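Local coordinates for devB protein (Vibrio cholerae O1 biovar eltor str. N16961, PDB 1Y89) that probably acts as a 6-phosphogluconolactonase, hydrolysing 6-phosphogluconolactone in the pentose phosphate pathway, at residues 194-206 and 226-238. Sequence-based numbering, arbitrary orientation.
Sequences AGKAEIVEQIHTT and EWYLDSDAAAKIA. With PE5 (3,6,9,12,15,18,21,24-octaoxahexacosan-1-ol), chain K.
Ile237 packs against three residues on one side of helix 197-205, touching Val200, Glu201 and His204. Its CD1 sits over the centre of the His204 imidazole in a CH-pi contact, 3.7 Å from the ring centroid and 12° off the normal. The same methyl meets Val200 CG1, while Ile237 CG2 presses on Glu201 CA at 3.6 Å. With CG1 between the backbone N and the carbonyl carbon (chi1 63°), Ile237 sends CD1 to Val200 and the His204 ring and leaves CG2 to Glu201, with a lesser touch on His204. The aliphatic chain of Lys236 crosses Glu201 at about a right angle, CB to CB at 3.8 Å, and its CD reaches Ala197 O. Val200 also meets Leu229 tip to tip, CG1 to CD1 at 3.7 Å, and farther along the helix both Ile203 CG2 and CD1 approach Trp227 CH2 at 4.0 Å. At the helix start the backbones come close enough for a CA-H...O contact from Ala197 CA to Ala233 O (3.4 Å). Polar groups here are joined through water: one molecule donates to Ala197 O and Ala233 O and accepts from Lys236 N, and another links Ala194 N to Asp232 OD2.

Behind this layer, Asp230 N-caps the short, weakly bonded helix 231-234, its OD1 accepting from Ala233 N at 3.0 Å from above the carboxylate plane, and takes a second bond from Gly193 N. The Trp227 ring stacks on Tyr189, whereas His204 NE2 is hydrogen-bonded to His204 NE2 of the second subunit, placing this end of the helix at the dimer contact. The chain runs from parallel strand 186-191 through helix 197-205 to the adjacent parallel strand 224-230, a beta-alpha-beta crossover whose helix packs on the sheet and the C-terminal tail, as in Rossmann-like alpha/beta folds.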
loop_
_atom_site.group_PDB
_atom_site.type_symbol
_atom_site.label_atom_id
_atom_site.label_comp_id
_atom_site.label_asym_id
_atom_site.label_seq_id
_atom_site.Cartn_x
_atom_site.Cartn_y
_atom_site.Cartn_z
ATOM N N ALA A 194 -3.692 -3.692 -20.723
ATOM C CA ALA A 194 -3.518 -2.536 -21.588
ATOM C C ALA A 194 -4.851 -1.880 -21.940
ATOM O O ALA A 194 -4.900 -0.676 -22.216
ATOM C CB ALA A 194 -2.757 -2.955 -22.891
ATOM N N GLY A 195 -5.918 -2.673 -21.933
ATOM C CA GLY A 195 -7.284 -2.196 -22.223
ATOM C C GLY A 195 -7.773 -1.131 -21.255
ATOM O O GLY A 195 -8.670 -0.335 -21.589
ATOM N N LYS A 196 -7.164 -1.087 -20.060
ATOM C CA LYS A 196 -7.538 -0.114 -19.038
ATOM C C LYS A 196 -6.599 1.094 -18.947
ATOM O O LYS A 196 -6.851 2.007 -18.178
ATOM C CB LYS A 196 -7.638 -0.815 -17.682
ATOM C CG LYS A 196 -8.747 -1.924 -17.619
ATOM C CD LYS A 196 -10.177 -1.348 -17.807
ATOM C CE LYS A 196 -11.253 -2.478 -18.006
ATOM N NZ LYS A 196 -11.498 -3.193 -16.728
ATOM N N ALA A 197 -5.518 1.097 -19.721
ATOM C CA ALA A 197 -4.513 2.169 -19.587
ATOM C C ALA A 197 -5.040 3.588 -19.799
ATOM O O ALA A 197 -4.600 4.543 -19.136
ATOM C CB ALA A 197 -3.262 1.886 -20.475
ATOM N N GLU A 198 -5.968 3.726 -20.744
ATOM C CA GLU A 198 -6.497 5.011 -21.147
ATOM C C GLU A 198 -7.350 5.611 -20.021
ATOM O O GLU A 198 -7.209 6.792 -19.631
ATOM C CB GLU A 198 -7.301 4.831 -22.463
ATOM C CG GLU A 198 -7.896 6.104 -23.030
ATOM C CD GLU A 198 -8.333 5.949 -24.507
ATOM O OE1 GLU A 198 -8.185 4.846 -25.089
ATOM O OE2 GLU A 198 -8.807 6.946 -25.093
ATOM N N ILE A 199 -8.225 4.796 -19.486
ATOM C CA ILE A 199 -9.106 5.300 -18.441
ATOM C C ILE A 199 -8.376 5.421 -17.107
ATOM O O ILE A 199 -8.684 6.303 -16.350
ATOM C CB ILE A 199 -10.405 4.497 -18.308
ATOM C CG1 ILE A 199 -11.427 5.347 -17.526
ATOM C CG2 ILE A 199 -10.164 3.078 -17.740
ATOM C CD1 ILE A 199 -12.761 4.799 -17.524
ATOM N N VAL A 200 -7.390 4.566 -16.847
ATOM C CA VAL A 200 -6.456 4.816 -15.723
ATOM C C VAL A 200 -5.839 6.221 -15.840
ATOM O O VAL A 200 -5.865 6.995 -14.869
ATOM C CB VAL A 200 -5.356 3.706 -15.605
ATOM C CG1 VAL A 200 -4.186 4.152 -14.654
ATOM C CG2 VAL A 200 -5.988 2.427 -15.106
ATOM N N GLU A 201 -5.330 6.572 -17.028
ATOM C CA GLU A 201 -4.683 7.869 -17.198
ATOM C C GLU A 201 -5.676 9.016 -16.948
ATOM O O GLU A 201 -5.324 10.034 -16.337
ATOM C CB GLU A 201 -4.035 7.998 -18.597
ATOM C CG GLU A 201 -3.115 9.193 -18.737
ATOM C CD GLU A 201 -3.817 10.467 -19.186
ATOM O OE1 GLU A 201 -5.036 10.442 -19.528
ATOM O OE2 GLU A 201 -3.125 11.516 -19.211
ATOM N N GLN A 202 -6.907 8.847 -17.429
ATOM C CA GLN A 202 -7.948 9.873 -17.259
ATOM C C GLN A 202 -8.311 10.091 -15.801
ATOM O O GLN A 202 -8.302 11.215 -15.334
ATOM C CB GLN A 202 -9.205 9.545 -18.079
ATOM C CG GLN A 202 -8.971 9.689 -19.569
ATOM C CD GLN A 202 -10.110 9.110 -20.426
ATOM O OE1 GLN A 202 -10.933 8.322 -19.946
ATOM N NE2 GLN A 202 -10.129 9.490 -21.730
ATOM N N ILE A 203 -8.610 9.014 -15.082
ATOM C CA ILE A 203 -8.906 9.094 -13.648
ATOM C C ILE A 203 -7.692 9.627 -12.862
ATOM O O ILE A 203 -7.834 10.445 -11.938
ATOM C CB ILE A 203 -9.367 7.702 -13.115
ATOM C CG1 ILE A 203 -10.628 7.243 -13.876
ATOM C CG2 ILE A 203 -9.534 7.698 -11.552
ATOM C CD1 ILE A 203 -11.073 5.851 -13.509
ATOM N N HIS A 204 -6.501 9.164 -13.222
ATOM C CA HIS A 204 -5.281 9.613 -12.541
ATOM C C HIS A 204 -5.016 11.115 -12.603
ATOM O O HIS A 204 -4.492 11.698 -11.649
ATOM C CB HIS A 204 -4.065 8.857 -13.058
ATOM C CG HIS A 204 -2.911 8.897 -12.114
ATOM N ND1 HIS A 204 -2.903 8.189 -10.929
ATOM C CD2 HIS A 204 -1.736 9.561 -12.167
ATOM C CE1 HIS A 204 -1.776 8.432 -10.286
ATOM N NE2 HIS A 204 -1.047 9.251 -11.019
ATOM N N THR A 205 -5.404 11.746 -13.704
ATOM C CA THR A 205 -4.941 13.106 -14.019
ATOM C C THR A 205 -6.032 14.168 -13.969
ATOM O O THR A 205 -5.754 15.355 -14.085
ATOM C CB THR A 205 -4.271 13.144 -15.423
ATOM O OG1 THR A 205 -5.212 12.698 -16.407
ATOM C CG2 THR A 205 -3.044 12.238 -15.460
ATOM N N THR A 206 -7.277 13.736 -13.805
ATOM C CA THR A 206 -8.424 14.646 -13.860
ATOM C C THR A 206 -9.219 14.646 -12.556
ATOM O O THR A 206 -9.543 13.582 -12.043
ATOM C CB THR A 206 -9.375 14.231 -14.974
ATOM O OG1 THR A 206 -8.613 13.906 -16.147
ATOM C CG2 THR A 206 -10.423 15.345 -15.250
ATOM N N GLU A 226 -8.205 1.787 -2.622
ATOM C CA GLU A 226 -7.005 1.304 -3.291
ATOM C C GLU A 226 -7.215 1.151 -4.770
ATOM O O GLU A 226 -8.316 0.781 -5.229
ATOM C CB GLU A 226 -6.602 -0.063 -2.731
ATOM C CG GLU A 226 -6.432 -0.028 -1.248
ATOM C CD GLU A 226 -6.037 -1.351 -0.663
ATOM O OE1 GLU A 226 -6.686 -2.384 -0.966
ATOM O OE2 GLU A 226 -5.068 -1.335 0.113
ATOM N N TRP A 227 -6.128 1.352 -5.502
ATOM C CA TRP A 227 -6.060 1.043 -6.910
ATOM C C TRP A 227 -4.939 0.023 -7.108
ATOM O O TRP A 227 -3.770 0.306 -6.790
ATOM C CB TRP A 227 -5.767 2.326 -7.716
ATOM C CG TRP A 227 -6.939 3.284 -7.650
ATOM C CD1 TRP A 227 -7.251 4.134 -6.645
ATOM C CD2 TRP A 227 -7.980 3.388 -8.610
ATOM N NE1 TRP A 227 -8.431 4.803 -6.937
ATOM C CE2 TRP A 227 -8.888 4.359 -8.146
ATOM C CE3 TRP A 227 -8.217 2.770 -9.841
ATOM C CZ2 TRP A 227 -10.028 4.726 -8.867
ATOM C CZ3 TRP A 227 -9.363 3.143 -10.564
ATOM C CH2 TRP A 227 -10.247 4.098 -10.064
ATOM N N TYR A 228 -5.289 -1.164 -7.592
ATOM C CA TYR A 228 -4.302 -2.228 -7.860
ATOM C C TYR A 228 -4.127 -2.283 -9.377
ATOM O O TYR A 228 -5.087 -2.601 -10.085
ATOM C CB TYR A 228 -4.850 -3.596 -7.403
ATOM C CG TYR A 228 -4.679 -3.890 -5.919
ATOM C CD1 TYR A 228 -5.227 -3.057 -4.958
ATOM C CD2 TYR A 228 -3.977 -5.005 -5.487
ATOM C CE1 TYR A 228 -5.043 -3.317 -3.607
ATOM C CE2 TYR A 228 -3.789 -5.280 -4.148
ATOM C CZ TYR A 228 -4.319 -4.421 -3.208
ATOM O OH TYR A 228 -4.103 -4.655 -1.874
ATOM N N LEU A 229 -2.938 -1.959 -9.882
ATOM C CA LEU A 229 -2.726 -1.995 -11.324
ATOM C C LEU A 229 -1.580 -2.942 -11.634
ATOM O O LEU A 229 -0.723 -3.185 -10.778
ATOM C CB LEU A 229 -2.316 -0.605 -11.850
ATOM C CG LEU A 229 -3.148 0.645 -11.508
ATOM C CD1 LEU A 229 -2.595 1.820 -12.293
ATOM C CD2 LEU A 229 -4.618 0.524 -11.736
ATOM N N ASP A 230 -1.545 -3.439 -12.867
ATOM C CA ASP A 230 -0.324 -4.029 -13.367
ATOM C C ASP A 230 0.376 -3.017 -14.256
ATOM O O ASP A 230 -0.177 -1.933 -14.521
ATOM C CB ASP A 230 -0.573 -5.384 -14.068
ATOM C CG ASP A 230 -1.485 -5.283 -15.289
ATOM O OD1 ASP A 230 -2.083 -4.220 -15.562
ATOM O OD2 ASP A 230 -1.611 -6.310 -15.987
ATOM N N SER A 231 1.605 -3.341 -14.673
ATOM C CA SER A 231 2.400 -2.452 -15.487
ATOM C C SER A 231 1.628 -2.038 -16.721
ATOM O O SER A 231 1.637 -0.856 -17.086
ATOM C CB SER A 231 3.716 -3.145 -15.906
ATOM O OG SER A 231 4.533 -3.235 -14.757
ATOM N N ASP A 232 0.931 -2.995 -17.341
ATOM C CA ASP A 232 0.166 -2.686 -18.559
ATOM C C ASP A 232 -0.904 -1.627 -18.321
ATOM O O ASP A 232 -0.986 -0.649 -19.058
ATOM C CB ASP A 232 -0.459 -3.943 -19.167
ATOM C CG ASP A 232 0.567 -4.798 -19.932
ATOM O OD1 ASP A 232 1.714 -4.344 -20.122
ATOM O OD2 ASP A 232 0.207 -5.908 -20.343
ATOM N N ALA A 233 -1.709 -1.791 -17.272
ATOM C CA ALA A 233 -2.743 -0.784 -16.986
ATOM C C ALA A 233 -2.142 0.569 -16.571
ATOM O O ALA A 233 -2.773 1.631 -16.745
ATOM C CB ALA A 233 -3.687 -1.303 -15.901
ATOM N N ALA A 234 -0.940 0.541 -15.996
ATOM C CA ALA A 234 -0.255 1.765 -15.542
ATOM C C ALA A 234 0.584 2.437 -16.623
ATOM O O ALA A 234 1.195 3.489 -16.364
ATOM C CB ALA A 234 0.665 1.448 -14.334
ATOM N N ALA A 235 0.620 1.846 -17.820
ATOM C CA ALA A 235 1.579 2.247 -18.860
ATOM C C ALA A 235 1.549 3.740 -19.227
ATOM O O ALA A 235 2.590 4.309 -19.574
ATOM C CB ALA A 235 1.410 1.378 -20.109
ATOM N N LYS A 236 0.375 4.382 -19.144
ATOM C CA LYS A 236 0.300 5.811 -19.471
ATOM C C LYS A 236 0.623 6.760 -18.302
ATOM O O LYS A 236 0.764 7.969 -18.507
ATOM C CB LYS A 236 -1.041 6.169 -20.129
ATOM C CG LYS A 236 -1.242 5.561 -21.507
ATOM C CD LYS A 236 -2.633 5.900 -22.019
ATOM C CE LYS A 236 -2.945 5.100 -23.278
ATOM N NZ LYS A 236 -1.887 5.274 -24.336
ATOM N N ILE A 237 0.790 6.225 -17.096
ATOM C CA ILE A 237 1.047 7.076 -15.929
ATOM C C ILE A 237 2.344 6.739 -15.194
ATOM O O ILE A 237 2.793 7.494 -14.337
ATOM C CB ILE A 237 -0.132 7.076 -14.935
ATOM C CG1 ILE A 237 -0.374 5.673 -14.351
ATOM C CG2 ILE A 237 -1.406 7.599 -15.624
ATOM C CD1 ILE A 237 -1.260 5.683 -13.053
ATOM N N ALA A 238 2.918 5.583 -15.509
ATOM C CA ALA A 238 4.152 5.181 -14.888
ATOM C C ALA A 238 5.042 4.572 -15.941
ATOM O O ALA A 238 6.238 4.758 -15.837
ATOM C CB ALA A 238 3.911 4.210 -13.759
HETATM O O1 PE5 K . 4.949 7.430 -18.988
HETATM C C1 PE5 K . 4.436 8.377 -18.039
HETATM C C2 PE5 K . 5.577 9.118 -17.363
HETATM O O2 PE5 K . 5.370 9.164 -15.946
HETATM C C3 PE5 K . 6.557 9.543 -15.265
HETATM C C4 PE5 K . 6.715 8.844 -13.927
HETATM O O3 PE5 K . 7.668 7.790 -14.057
HETATM O O HOH W 1 -2.548 -6.181 -21.297
HETATM O O HOH W 2 -2.237 4.041 -17.802
#